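PDB 4KT7: 2-C-methyl-D-erythritol 4-phosphate cytidylyltransferase from Anaerococcus prevotii, which probably transfers a cytidylyl group from CTP to 2-C-methyl-D-erythritol 4-phosphate, giving 4-CDP-2-C-methyl-D-erythritol and diphosphate, an early step of isoprenoid precursor synthesis. Local coordinates for residues A12-A17 against I56-R61; E41-T46 against V112-S117; R80-S85 against L96-P101; E118-K123 against H210-N215. One frame throughout, in Å; residues are numbered along the deposited sequence.

Contact 1: A12-A17 against I56-R61; sequences AIITAA and IILVIR
The carbonyl oxygen of Ala12 is gripped twice by the neighbouring strand: Ile57 N donates to Ala12 O over 2.7 Å in an almost straight bond (173° at the hydrogen), and Ile56 CA brings a C-H to the same oxygen at 3.4 Å. Ile57 O is held in a similar way, by Ile14 N at 2.8 Å and by the CA of Ile13. Val59 N then bonds to Ile14 O, and Val59 O accepts from Ala16 N, here at a more bent 146°. Two parallel strands, 10-16 and 55-60, are joined by these bonds, and helix 39-48 links them along the chain, making a beta-alpha-beta crossover in the Rossmann-like sheet of this GT-A-type fold, which in relatives binds the nucleotide. On the side facing helix 39-48, Leu58 and Ile14 lie alongside each other and point the same way, with Leu58 CD2 3.7 Å from Ile14 CB. Ile14 CG1, anti to its carbonyl carbon (chi1 -55°), meets Ile56 CG2 at 3.9 Å. On the other face, beneath helix 88-97, Ile13 CG2 meets Val59 CG2 at an oblique angle. Beyond the Ala16-Val59 bond a water links the two segments, donating to Ala16 O at 2.6 Å and accepting from Arg61 N. The guanidinium of Arg61 leads on to a salt bridge with Asp63.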
loop_
_atom_site.group_PDB
_atom_site.type_symbol
_atom_site.label_atom_id
_atom_site.label_comp_id
_atom_site.label_asym_id
_atom_site.label_seq_id
_atom_site.Cartn_x
_atom_site.Cartn_y
_atom_site.Cartn_z
ATOM N N ALA A 12 -1.796 17.380 21.246
ATOM C CA ALA A 12 -1.411 16.773 19.971
ATOM C C ALA A 12 0.069 17.006 19.741
ATOM O O ALA A 12 0.580 18.105 19.998
ATOM C CB ALA A 12 -2.230 17.330 18.814
ATOM N N ILE A 13 0.745 15.951 19.290
ATOM C CA ILE A 13 2.149 15.987 18.940
ATOM C C ILE A 13 2.244 15.768 17.428
ATOM O O ILE A 13 1.887 14.699 16.938
ATOM C CB ILE A 13 2.915 14.848 19.666
ATOM C CG1 ILE A 13 2.916 15.084 21.181
ATOM C CG2 ILE A 13 4.341 14.735 19.158
ATOM C CD1 ILE A 13 3.578 13.957 21.985
ATOM N N ILE A 14 2.697 16.789 16.695
ATOM C CA ILE A 14 2.875 16.708 15.243
ATOM C C ILE A 14 4.363 16.541 14.951
ATOM O O ILE A 14 5.162 17.444 15.236
ATOM C CB ILE A 14 2.448 18.012 14.544
ATOM C CG1 ILE A 14 1.005 18.405 14.899
ATOM C CG2 ILE A 14 2.615 17.873 13.042
ATOM C CD1 ILE A 14 -0.030 17.413 14.432
ATOM N N THR A 15 4.767 15.405 14.396
ATOM C CA THR A 15 6.191 15.218 14.158
ATOM C C THR A 15 6.613 15.747 12.795
ATOM O O THR A 15 6.128 15.282 11.751
ATOM C CB THR A 15 6.633 13.747 14.342
ATOM O OG1 THR A 15 5.861 12.906 13.482
ATOM C CG2 THR A 15 6.444 13.306 15.800
ATOM N N ALA A 16 7.518 16.725 12.811
ATOM C CA ALA A 16 8.139 17.222 11.589
ATOM C C ALA A 16 9.677 17.215 11.694
ATOM O O ALA A 16 10.352 18.095 11.152
ATOM C CB ALA A 16 7.620 18.627 11.257
ATOM N N ALA A 17 10.221 16.218 12.378
ATOM C CA ALA A 17 11.651 16.176 12.638
ATOM C C ALA A 17 12.319 14.998 11.944
ATOM O O ALA A 17 13.317 14.468 12.435
ATOM C CB ALA A 17 11.920 16.131 14.134
ATOM N N ILE A 56 -0.912 22.055 20.949
ATOM C CA ILE A 56 -0.233 21.389 19.839
ATOM C C ILE A 56 1.280 21.537 19.984
ATOM O O ILE A 56 1.799 22.661 20.078
ATOM C CB ILE A 56 -0.656 22.013 18.485
ATOM C CG1 ILE A 56 -2.170 21.877 18.263
ATOM C CG2 ILE A 56 0.127 21.385 17.315
ATOM C CD1 ILE A 56 -2.636 22.524 16.945
ATOM N N ILE A 57 1.979 20.406 19.987
ATOM C CA ILE A 57 3.438 20.372 20.092
ATOM C C ILE A 57 4.014 19.902 18.764
ATOM O O ILE A 57 3.717 18.786 18.314
ATOM C CB ILE A 57 3.923 19.368 21.168
ATOM C CG1 ILE A 57 3.240 19.620 22.512
ATOM C CG2 ILE A 57 5.437 19.443 21.328
ATOM C CD1 ILE A 57 3.359 20.985 22.980
ATOM N N LEU A 58 4.793 20.768 18.121
ATOM C CA LEU A 58 5.523 20.411 16.910
ATOM C C LEU A 58 6.877 19.887 17.314
ATOM O O LEU A 58 7.567 20.475 18.146
ATOM C CB LEU A 58 5.735 21.626 16.012
ATOM C CG LEU A 58 4.516 22.123 15.252
ATOM C CD1 LEU A 58 4.750 23.553 14.776
ATOM C CD2 LEU A 58 4.289 21.215 14.067
ATOM N N VAL A 59 7.283 18.777 16.732
ATOM C CA VAL A 59 8.639 18.329 16.979
ATOM C C VAL A 59 9.420 18.539 15.688
ATOM O O VAL A 59 9.062 17.981 14.633
ATOM C CB VAL A 59 8.670 16.867 17.445
ATOM C CG1 VAL A 59 10.067 16.490 17.856
ATOM C CG2 VAL A 59 7.707 16.658 18.643
ATOM N N ILE A 60 10.472 19.353 15.760
ATOM C CA ILE A 60 11.153 19.821 14.556
ATOM C C ILE A 60 12.640 19.476 14.505
ATOM O O ILE A 60 13.240 19.076 15.507
ATOM C CB ILE A 60 11.019 21.349 14.403
ATOM C CG1 ILE A 60 11.824 22.064 15.490
ATOM C CG2 ILE A 60 9.547 21.756 14.446
ATOM C CD1 ILE A 60 12.036 23.575 15.238
ATOM N N ARG A 61 13.230 19.644 13.325
ATOM C CA ARG A 61 14.677 19.649 13.207
ATOM C C ARG A 61 15.166 21.025 13.633
ATOM O O ARG A 61 14.537 22.035 13.306
ATOM C CB ARG A 61 15.089 19.393 11.760
ATOM C CG ARG A 61 14.769 18.002 11.262
ATOM C CD ARG A 61 15.224 17.835 9.819
ATOM N NE ARG A 61 16.498 18.501 9.545
ATOM C CZ ARG A 61 17.695 17.948 9.723
ATOM N NH1 ARG A 61 17.794 16.712 10.191
ATOM N NH2 ARG A 61 18.793 18.640 9.436
HETATM O O HOH W 1 11.666 20.345 11.191
#

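Contact 2: E41-T46 against V112-S117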
loop_
_atom_site.group_PDB
_atom_site.type_symbol
_atom_site.label_atom_id
_atom_site.label_comp_id
_atom_site.label_asym_id
_atom_site.label_seq_id
_atom_site.Cartn_x
_atom_site.Cartn_y
_atom_site.Cartn_z
ATOM N N GLU A 41 2.372 23.210 6.709
ATOM C CA GLU A 41 1.386 24.272 6.891
ATOM C C GLU A 41 -0.028 23.772 6.637
ATOM O O GLU A 41 -0.960 24.148 7.344
ATOM C CB GLU A 41 1.673 25.454 5.966
ATOM C CG GLU A 41 2.783 26.369 6.422
ATOM C CD GLU A 41 2.897 27.593 5.531
ATOM O OE1 GLU A 41 3.447 27.471 4.414
ATOM O OE2 GLU A 41 2.413 28.670 5.936
ATOM N N ILE A 42 -0.193 22.930 5.623
ATOM C CA ILE A 42 -1.510 22.379 5.313
ATOM C C ILE A 42 -1.973 21.516 6.488
ATOM O O ILE A 42 -3.139 21.561 6.901
ATOM C CB ILE A 42 -1.467 21.531 4.016
ATOM C CG1 ILE A 42 -0.922 22.370 2.852
ATOM C CG2 ILE A 42 -2.841 20.957 3.685
ATOM C CD1 ILE A 42 -0.428 21.548 1.692
ATOM N N THR A 43 -1.044 20.738 7.035
ATOM C CA THR A 43 -1.337 19.862 8.159
ATOM C C THR A 43 -1.725 20.672 9.385
ATOM O O THR A 43 -2.754 20.420 10.024
ATOM C CB THR A 43 -0.105 19.031 8.528
ATOM O OG1 THR A 43 0.355 18.330 7.366
ATOM C CG2 THR A 43 -0.438 18.032 9.643
ATOM N N LEU A 44 -0.889 21.652 9.704
ATOM C CA LEU A 44 -1.083 22.481 10.890
ATOM C C LEU A 44 -2.376 23.290 10.777
ATOM O O LEU A 44 -3.080 23.501 11.772
ATOM C CB LEU A 44 0.133 23.385 11.067
ATOM C CG LEU A 44 0.389 23.952 12.453
ATOM C CD1 LEU A 44 0.269 22.857 13.497
ATOM C CD2 LEU A 44 1.773 24.573 12.495
ATOM N N ASP A 45 -2.696 23.718 9.558
ATOM C CA ASP A 45 -3.971 24.369 9.296
ATOM C C ASP A 45 -5.117 23.484 9.754
ATOM O O ASP A 45 -6.013 23.940 10.468
ATOM C CB ASP A 45 -4.144 24.669 7.807
ATOM C CG ASP A 45 -3.595 26.025 7.413
ATOM O OD1 ASP A 45 -3.145 26.775 8.307
ATOM O OD2 ASP A 45 -3.627 26.342 6.206
ATOM N N THR A 46 -5.098 22.222 9.338
ATOM C CA THR A 46 -6.167 21.308 9.724
ATOM C C THR A 46 -6.214 21.065 11.236
ATOM O O THR A 46 -7.285 21.167 11.836
ATOM C CB THR A 46 -6.111 19.965 8.964
ATOM O OG1 THR A 46 -6.323 20.198 7.562
ATOM C CG2 THR A 46 -7.194 19.013 9.486
ATOM N N VAL A 112 4.014 15.246 7.731
ATOM C CA VAL A 112 3.946 15.082 6.277
ATOM C C VAL A 112 2.729 14.296 5.774
ATOM O O VAL A 112 2.776 13.729 4.676
ATOM C CB VAL A 112 5.245 14.470 5.687
ATOM C CG1 VAL A 112 6.430 15.414 5.905
ATOM C CG2 VAL A 112 5.523 13.102 6.293
ATOM N N ARG A 113 1.661 14.248 6.574
ATOM C CA ARG A 113 0.371 13.714 6.124
ATOM C C ARG A 113 -0.644 14.850 6.123
ATOM O O ARG A 113 -1.458 14.976 7.038
ATOM C CB ARG A 113 -0.114 12.551 7.007
ATOM C CG ARG A 113 0.710 11.251 6.902
ATOM C CD ARG A 113 0.086 10.115 7.694
ATOM N NE ARG A 113 0.890 8.883 7.665
ATOM C CZ ARG A 113 0.711 7.887 6.799
ATOM N NH1 ARG A 113 -0.250 7.966 5.886
ATOM N NH2 ARG A 113 1.494 6.812 6.843
ATOM N N PRO A 114 -0.586 15.705 5.096
ATOM C CA PRO A 114 -1.340 16.966 5.083
ATOM C C PRO A 114 -2.832 16.805 4.810
ATOM O O PRO A 114 -3.590 17.760 5.013
ATOM C CB PRO A 114 -0.691 17.734 3.921
ATOM C CG PRO A 114 -0.242 16.642 2.989
ATOM C CD PRO A 114 0.252 15.546 3.895
ATOM N N PHE A 115 -3.253 15.631 4.346
ATOM C CA PHE A 115 -4.617 15.500 3.845
ATOM C C PHE A 115 -5.613 14.850 4.813
ATOM O O PHE A 115 -6.800 14.759 4.493
ATOM C CB PHE A 115 -4.628 14.782 2.489
ATOM C CG PHE A 115 -3.762 15.441 1.444
ATOM C CD1 PHE A 115 -3.794 16.815 1.260
ATOM C CD2 PHE A 115 -2.897 14.686 0.665
ATOM C CE1 PHE A 115 -2.993 17.425 0.294
ATOM C CE2 PHE A 115 -2.084 15.291 -0.293
ATOM C CZ PHE A 115 -2.141 16.660 -0.478
ATOM N N ALA A 116 -5.157 14.416 5.987
ATOM C CA ALA A 116 -6.088 13.886 6.996
ATOM C C ALA A 116 -7.158 14.940 7.283
ATOM O O ALA A 116 -6.839 16.089 7.563
ATOM C CB ALA A 116 -5.345 13.481 8.285
ATOM N N SER A 117 -8.429 14.569 7.155
ATOM C CA SER A 117 -9.499 15.546 7.319
ATOM C C SER A 117 -9.654 15.827 8.793
ATOM O O SER A 117 -9.194 15.053 9.631
ATOM C CB SER A 117 -10.824 14.992 6.794
ATOM O OG SER A 117 -11.202 13.859 7.579
HETATM O O HOH W 2 -5.810 17.987 6.251
#
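Ile42 presses its branch point against Pro114, with Ile42 CB 3.9 Å from Pro114 CB and the two side chains crossing at a slant. With CG1 beside the backbone N (chi1 -56°), its CG2 methyl falls anti to that N and comes within 3.5 Å of Pro114 O, so that the isoleucine touches both the ring and the carbonyl of the proline. One residue on, Thr43 sets its hydroxyl over the backbone of the same proline, OG1 lying 3.2 Å from Pro114 CA. That is a van der Waals approach; the hydroxyl's polar partners lie elsewhere, Gly111 O at the start of the loop and Val39 O in its own helix, and the first fastens helix 39-48 to the chain just ahead of 112-117. A turn later, Thr46 works through a water. Thr46 OG1 donates to the water at 2.6 Å, and the water in turn donates to Pro114 O, also at 2.6 Å, and to Ala116 O, at 2.5 Å. Both loop carbonyls are thereby tied to the helix, although no direct hydrogen bond crosses the contact. The methyl of Thr46 does its own part, CG2 sitting 3.5 Å from Ala116 O. Pro114 is also packed from within its own segment, its CG standing over the centre of the Phe115 ring. A type I beta turn from Arg113 to Ala116, followed by Ser117 as the N-cap of helix 118-127, shapes this beta-to-alpha loop at the C-terminal end of strand 105-110, packed here on helix 39-48 of the Rossmann-like fold.

Contact 3: R80-S85 against L96-P101; sequences RYVYGS and LKALDP
Arg80 starts with CG wedged between its backbone N and carbonyl carbon (chi1 59°) and then runs fully extended to NE, a shape that carries the guanidinium across to the carbonyl of Ala98. Val82, two residues along the strand and pointing to the same side, has CG1 anti to its carbonyl carbon (chi1 -70°), which directs that methyl at Ala98 CB; the 3.5 Å between Val82 CG1 and Ala98 CB is tight for two carbons. Arg80 NH2 donates to Ala98 O with an angle of 151° at the hydrogen, and the 2.5 Å between them is so short that its exact value is doubtful. The backbone of Leu99 and Asp100 follows along the guanidinium edge, close to its plane. Arg80 NH1 and Asp100 OD2 stand 5.5 Å apart, too far for a salt bridge, and are joined by a water that accepts from Arg80 NH1 at 3.2 Å and donates to Asp100 OD2 at 2.9 Å. Glu55 adds a direct link: its carboxylate forms a salt bridge with Arg80 NH1 and also accepts from Asp100 N. Strand 79-83 pairs with strand 55-60, while helix 88-97 and the chain leaving it cross over that strand and strand 10-16 on the way to strand 105-110, with Leu96 and Leu99 both packed on Ile13.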
loop_
_atom_site.group_PDB
_atom_site.type_symbol
_atom_site.label_atom_id
_atom_site.label_comp_id
_atom_site.label_asym_id
_atom_site.label_seq_id
_atom_site.Cartn_x
_atom_site.Cartn_y
_atom_site.Cartn_z
ATOM N N ARG A 80 3.282 25.264 20.219
ATOM C CA ARG A 80 4.706 25.517 20.400
ATOM C C ARG A 80 5.511 24.372 19.816
ATOM O O ARG A 80 4.944 23.405 19.295
ATOM C CB ARG A 80 5.036 25.724 21.879
ATOM C CG ARG A 80 4.662 24.539 22.748
ATOM C CD ARG A 80 4.863 24.816 24.240
ATOM N NE ARG A 80 4.730 23.576 25.007
ATOM C CZ ARG A 80 3.582 23.126 25.501
ATOM N NH1 ARG A 80 2.469 23.828 25.322
ATOM N NH2 ARG A 80 3.543 21.977 26.169
ATOM N N TYR A 81 6.832 24.476 19.898
ATOM C CA TYR A 81 7.698 23.453 19.319
ATOM C C TYR A 81 8.842 23.063 20.236
ATOM O O TYR A 81 9.295 23.876 21.057
ATOM C CB TYR A 81 8.244 23.934 17.968
ATOM C CG TYR A 81 9.162 25.143 18.040
ATOM C CD1 TYR A 81 10.517 25.003 18.322
ATOM C CD2 TYR A 81 8.677 26.421 17.783
ATOM C CE1 TYR A 81 11.355 26.107 18.367
ATOM C CE2 TYR A 81 9.507 27.530 17.834
ATOM C CZ TYR A 81 10.843 27.362 18.125
ATOM O OH TYR A 81 11.669 28.460 18.168
ATOM N N VAL A 82 9.302 21.821 20.079
ATOM C CA VAL A 82 10.531 21.331 20.701
ATOM C C VAL A 82 11.425 20.713 19.628
ATOM O O VAL A 82 10.947 20.374 18.535
ATOM C CB VAL A 82 10.250 20.276 21.810
ATOM C CG1 VAL A 82 9.596 20.947 23.011
ATOM C CG2 VAL A 82 9.361 19.172 21.286
ATOM N N TYR A 83 12.714 20.563 19.930
ATOM C CA TYR A 83 13.633 19.938 18.985
ATOM C C TYR A 83 13.416 18.428 19.011
ATOM O O TYR A 83 13.182 17.842 20.073
ATOM C CB TYR A 83 15.093 20.226 19.349
ATOM C CG TYR A 83 15.547 21.669 19.217
ATOM C CD1 TYR A 83 14.830 22.591 18.478
ATOM C CD2 TYR A 83 16.718 22.093 19.836
ATOM C CE1 TYR A 83 15.272 23.914 18.360
ATOM C CE2 TYR A 83 17.164 23.394 19.731
ATOM C CZ TYR A 83 16.445 24.301 18.994
ATOM O OH TYR A 83 16.913 25.592 18.907
ATOM N N GLY A 84 13.509 17.784 17.850
ATOM C CA GLY A 84 13.387 16.333 17.801
ATOM C C GLY A 84 14.728 15.656 18.045
ATOM O O GLY A 84 15.677 16.297 18.476
ATOM N N SER A 85 14.820 14.360 17.774
ATOM C CA SER A 85 16.073 13.656 18.014
ATOM C C SER A 85 16.478 12.842 16.792
ATOM O O SER A 85 16.205 13.253 15.664
ATOM C CB SER A 85 15.974 12.783 19.262
ATOM O OG SER A 85 17.251 12.281 19.613
ATOM N N LEU A 96 6.578 14.056 23.958
ATOM C CA LEU A 96 5.866 13.608 25.162
ATOM C C LEU A 96 6.359 14.280 26.435
ATOM O O LEU A 96 5.561 14.542 27.347
ATOM C CB LEU A 96 5.964 12.093 25.341
ATOM C CG LEU A 96 5.238 11.204 24.321
ATOM C CD1 LEU A 96 5.755 9.782 24.460
ATOM C CD2 LEU A 96 3.711 11.222 24.538
ATOM N N LYS A 97 7.662 14.553 26.508
ATOM C CA LYS A 97 8.246 15.241 27.665
ATOM C C LYS A 97 7.785 16.690 27.781
ATOM O O LYS A 97 7.804 17.274 28.877
ATOM C CB LYS A 97 9.784 15.222 27.573
ATOM C CG LYS A 97 10.440 13.942 28.088
ATOM C CD LYS A 97 11.967 14.125 28.183
ATOM C CE LYS A 97 12.592 14.173 26.808
ATOM N NZ LYS A 97 14.066 14.440 26.841
ATOM N N ALA A 98 7.393 17.282 26.655
ATOM C CA ALA A 98 7.039 18.708 26.616
ATOM C C ALA A 98 5.546 18.992 26.806
ATOM O O ALA A 98 5.110 20.139 26.716
ATOM C CB ALA A 98 7.519 19.339 25.313
ATOM N N LEU A 99 4.763 17.952 27.065
ATOM C CA LEU A 99 3.316 18.115 27.219
ATOM C C LEU A 99 2.986 18.851 28.520
ATOM O O LEU A 99 3.700 18.726 29.520
ATOM C CB LEU A 99 2.589 16.754 27.174
ATOM C CG LEU A 99 2.699 15.950 25.867
ATOM C CD1 LEU A 99 1.866 14.677 25.895
ATOM C CD2 LEU A 99 2.295 16.803 24.679
ATOM N N ASP A 100 1.911 19.634 28.482
ATOM C CA ASP A 100 1.369 20.306 29.658
ATOM C C ASP A 100 1.146 19.289 30.785
ATOM O O ASP A 100 0.719 18.164 30.516
ATOM C CB ASP A 100 0.035 20.921 29.260
ATOM C CG ASP A 100 -0.451 21.930 30.250
ATOM O OD1 ASP A 100 -0.953 21.511 31.318
ATOM O OD2 ASP A 100 -0.346 23.142 29.956
ATOM N N PRO A 101 1.438 19.667 32.042
ATOM C CA PRO A 101 1.256 18.743 33.172
ATOM C C PRO A 101 -0.181 18.230 33.307
ATOM O O PRO A 101 -0.411 17.155 33.869
ATOM C CB PRO A 101 1.598 19.608 34.390
ATOM C CG PRO A 101 2.501 20.665 33.861
ATOM C CD PRO A 101 2.009 20.955 32.474
HETATM O O HOH W 3 0.024 24.266 27.336
#

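Contact 4: E118-K123 against H210-N215; sequences EELFLK and HGEYSN
Leu120 and Glu212 run antiparallel alongside each other, the leucine reaching out from the helix and the glutamate coming back towards it, until Glu212 OE2 lies 3.8 Å from Leu120 CB. In the leucine, chi1 of -177° turns CG towards the 210-215 loop and chi2 of 59° sets the two methyls over it: CD1 approaches His210 O at 3.5 Å, and CD2 meets the amide of Asn215, 3.7 Å from ND2. That amide nitrogen is itself held by Thr167 O and Gln166 OE1. A bend in the Lys123 chain (chi3 60°) brings its ammonium group round to His210 O, NZ donating over 3.1 Å from somewhat out of the carbonyl plane. Lys123 NZ also donates to a water at 2.8 Å, which also touches Glu119 OE1 and Glu212 OE2. These two carboxylate oxygens are 4.4 Å apart, and the lysine and water probably ease their repulsion. His210 also packs on Met151 of the second subunit. Glu212 OE2 bonds to Ser117 OG, which in turn caps Leu120 N, so the glutamate acts as a second-shell partner of the serine N-cap that opens helix 118-127.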
loop_
_atom_site.group_PDB
_atom_site.type_symbol
_atom_site.label_atom_id
_atom_site.label_comp_id
_atom_site.label_asym_id
_atom_site.label_seq_id
_atom_site.Cartn_x
_atom_site.Cartn_y
_atom_site.Cartn_z
ATOM N N GLU A 118 -10.300 16.939 9.105
ATOM C CA GLU A 118 -10.648 17.266 10.483
ATOM C C GLU A 118 -11.518 16.168 11.114
ATOM O O GLU A 118 -11.354 15.823 12.287
ATOM C CB GLU A 118 -11.370 18.608 10.487
ATOM C CG GLU A 118 -11.663 19.190 11.844
ATOM C CD GLU A 118 -12.428 20.493 11.729
ATOM O OE1 GLU A 118 -12.116 21.274 10.795
ATOM O OE2 GLU A 118 -13.343 20.730 12.554
ATOM N N GLU A 119 -12.427 15.600 10.324
ATOM C CA GLU A 119 -13.289 14.516 10.790
ATOM C C GLU A 119 -12.510 13.285 11.245
ATOM O O GLU A 119 -12.918 12.587 12.177
ATOM C CB GLU A 119 -14.273 14.119 9.691
ATOM C CG GLU A 119 -15.353 13.171 10.143
ATOM C CD GLU A 119 -15.919 12.339 9.002
ATOM O OE1 GLU A 119 -15.163 12.013 8.054
ATOM O OE2 GLU A 119 -17.124 12.003 9.058
ATOM N N LEU A 120 -11.382 13.006 10.599
ATOM C CA LEU A 120 -10.579 11.861 10.984
ATOM C C LEU A 120 -9.951 12.078 12.352
ATOM O O LEU A 120 -9.848 11.143 13.162
ATOM C CB LEU A 120 -9.489 11.601 9.943
ATOM C CG LEU A 120 -8.608 10.385 10.183
ATOM C CD1 LEU A 120 -9.465 9.133 10.225
ATOM C CD2 LEU A 120 -7.517 10.266 9.105
ATOM N N PHE A 121 -9.504 13.306 12.611
ATOM C CA PHE A 121 -8.980 13.635 13.939
ATOM C C PHE A 121 -10.048 13.540 15.021
ATOM O O PHE A 121 -9.782 13.038 16.111
ATOM C CB PHE A 121 -8.372 15.038 13.948
ATOM C CG PHE A 121 -7.083 15.136 13.173
ATOM C CD1 PHE A 121 -5.885 14.742 13.747
ATOM C CD2 PHE A 121 -7.073 15.624 11.871
ATOM C CE1 PHE A 121 -4.680 14.839 13.030
ATOM C CE2 PHE A 121 -5.887 15.718 11.157
ATOM C CZ PHE A 121 -4.691 15.322 11.742
ATOM N N LEU A 122 -11.247 14.037 14.726
ATOM C CA LEU A 122 -12.364 13.942 15.669
ATOM C C LEU A 122 -12.746 12.486 15.934
ATOM O O LEU A 122 -13.016 12.104 17.076
ATOM C CB LEU A 122 -13.575 14.701 15.133
ATOM C CG LEU A 122 -13.426 16.227 15.038
ATOM C CD1 LEU A 122 -14.675 16.884 14.441
ATOM C CD2 LEU A 122 -13.133 16.809 16.413
ATOM N N LYS A 123 -12.758 11.663 14.886
ATOM C CA LYS A 123 -13.089 10.247 15.050
ATOM C C LYS A 123 -12.062 9.543 15.911
ATOM O O LYS A 123 -12.404 8.669 16.721
ATOM C CB LYS A 123 -13.179 9.552 13.691
ATOM C CG LYS A 123 -14.472 9.867 12.934
ATOM C CD LYS A 123 -14.278 9.660 11.425
ATOM C CE LYS A 123 -13.895 8.221 11.105
ATOM N NZ LYS A 123 -13.480 8.009 9.672
ATOM N N HIS A 210 -11.337 3.632 10.912
ATOM C CA HIS A 210 -11.157 3.703 9.461
ATOM C C HIS A 210 -10.510 5.024 9.061
ATOM O O HIS A 210 -11.020 6.112 9.372
ATOM C CB HIS A 210 -12.486 3.543 8.717
ATOM C CG HIS A 210 -13.062 2.162 8.798
ATOM N ND1 HIS A 210 -12.499 1.083 8.147
ATOM C CD2 HIS A 210 -14.157 1.688 9.440
ATOM C CE1 HIS A 210 -13.218 0.001 8.395
ATOM N NE2 HIS A 210 -14.228 0.340 9.175
ATOM N N GLY A 211 -9.379 4.926 8.371
ATOM C CA GLY A 211 -8.687 6.099 7.885
ATOM C C GLY A 211 -9.137 6.477 6.486
ATOM O O GLY A 211 -10.206 6.070 6.010
ATOM N N GLU A 212 -8.312 7.264 5.819
ATOM C CA GLU A 212 -8.653 7.774 4.512
ATOM C C GLU A 212 -7.587 7.333 3.528
ATOM O O GLU A 212 -6.403 7.407 3.835
ATOM C CB GLU A 212 -8.788 9.303 4.580
ATOM C CG GLU A 212 -10.083 9.740 5.294
ATOM C CD GLU A 212 -10.056 11.171 5.837
ATOM O OE1 GLU A 212 -9.023 11.869 5.688
ATOM O OE2 GLU A 212 -11.073 11.590 6.439
ATOM N N TYR A 213 -8.004 6.851 2.356
ATOM C CA TYR A 213 -7.038 6.418 1.357
ATOM C C TYR A 213 -6.249 7.619 0.850
ATOM O O TYR A 213 -5.083 7.497 0.490
ATOM C CB TYR A 213 -7.720 5.654 0.206
ATOM C CG TYR A 213 -8.146 4.262 0.623
ATOM C CD1 TYR A 213 -7.205 3.261 0.813
ATOM C CD2 TYR A 213 -9.490 3.956 0.846
ATOM C CE1 TYR A 213 -7.584 1.977 1.223
ATOM C CE2 TYR A 213 -9.882 2.675 1.255
ATOM C CZ TYR A 213 -8.924 1.692 1.430
ATOM O OH TYR A 213 -9.309 0.431 1.823
ATOM N N SER A 214 -6.893 8.781 0.846
ATOM C CA SER A 214 -6.237 10.020 0.442
ATOM C C SER A 214 -5.169 10.508 1.433
ATOM O O SER A 214 -4.362 11.365 1.090
ATOM C CB SER A 214 -7.283 11.121 0.236
ATOM O OG SER A 214 -8.108 11.242 1.390
ATOM N N ASN A 215 -5.169 9.972 2.650
ATOM C CA ASN A 215 -4.266 10.453 3.710
ATOM C C ASN A 215 -2.844 9.879 3.560
ATOM O O ASN A 215 -2.331 9.180 4.444
ATOM C CB ASN A 215 -4.857 10.107 5.075
ATOM C CG ASN A 215 -4.099 10.729 6.236
ATOM O OD1 ASN A 215 -3.393 11.742 6.077
ATOM N ND2 ASN A 215 -4.256 10.129 7.427
HETATM O O HOH W 4 -12.771 10.008 7.822
#

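How the contacts relate
From the N terminus, contact 1 comes first, its pairing of 12-17 with 56-61 closing the opening crossover. Contact 2 begins within that loop, at 41-46, and ends beyond it at 112-117, so the two cross; Leu44 on the helix packs against Leu58 and Ile56. Contact 3 falls wholly between the two segments of contact 2, and its strand 79-83 extends the sheet of contact 1. Contact 4 follows in series, bringing back 210-215, which meets the 112-117 loop. Contact 1 pairs two parallel strands; contact 3 ties the next strand to the chain leaving helix 88-97. Contact 2 joins helix 39-48 to the loop after strand 105-110, contact 4 helix 118-127 to the loop after strand 206-210.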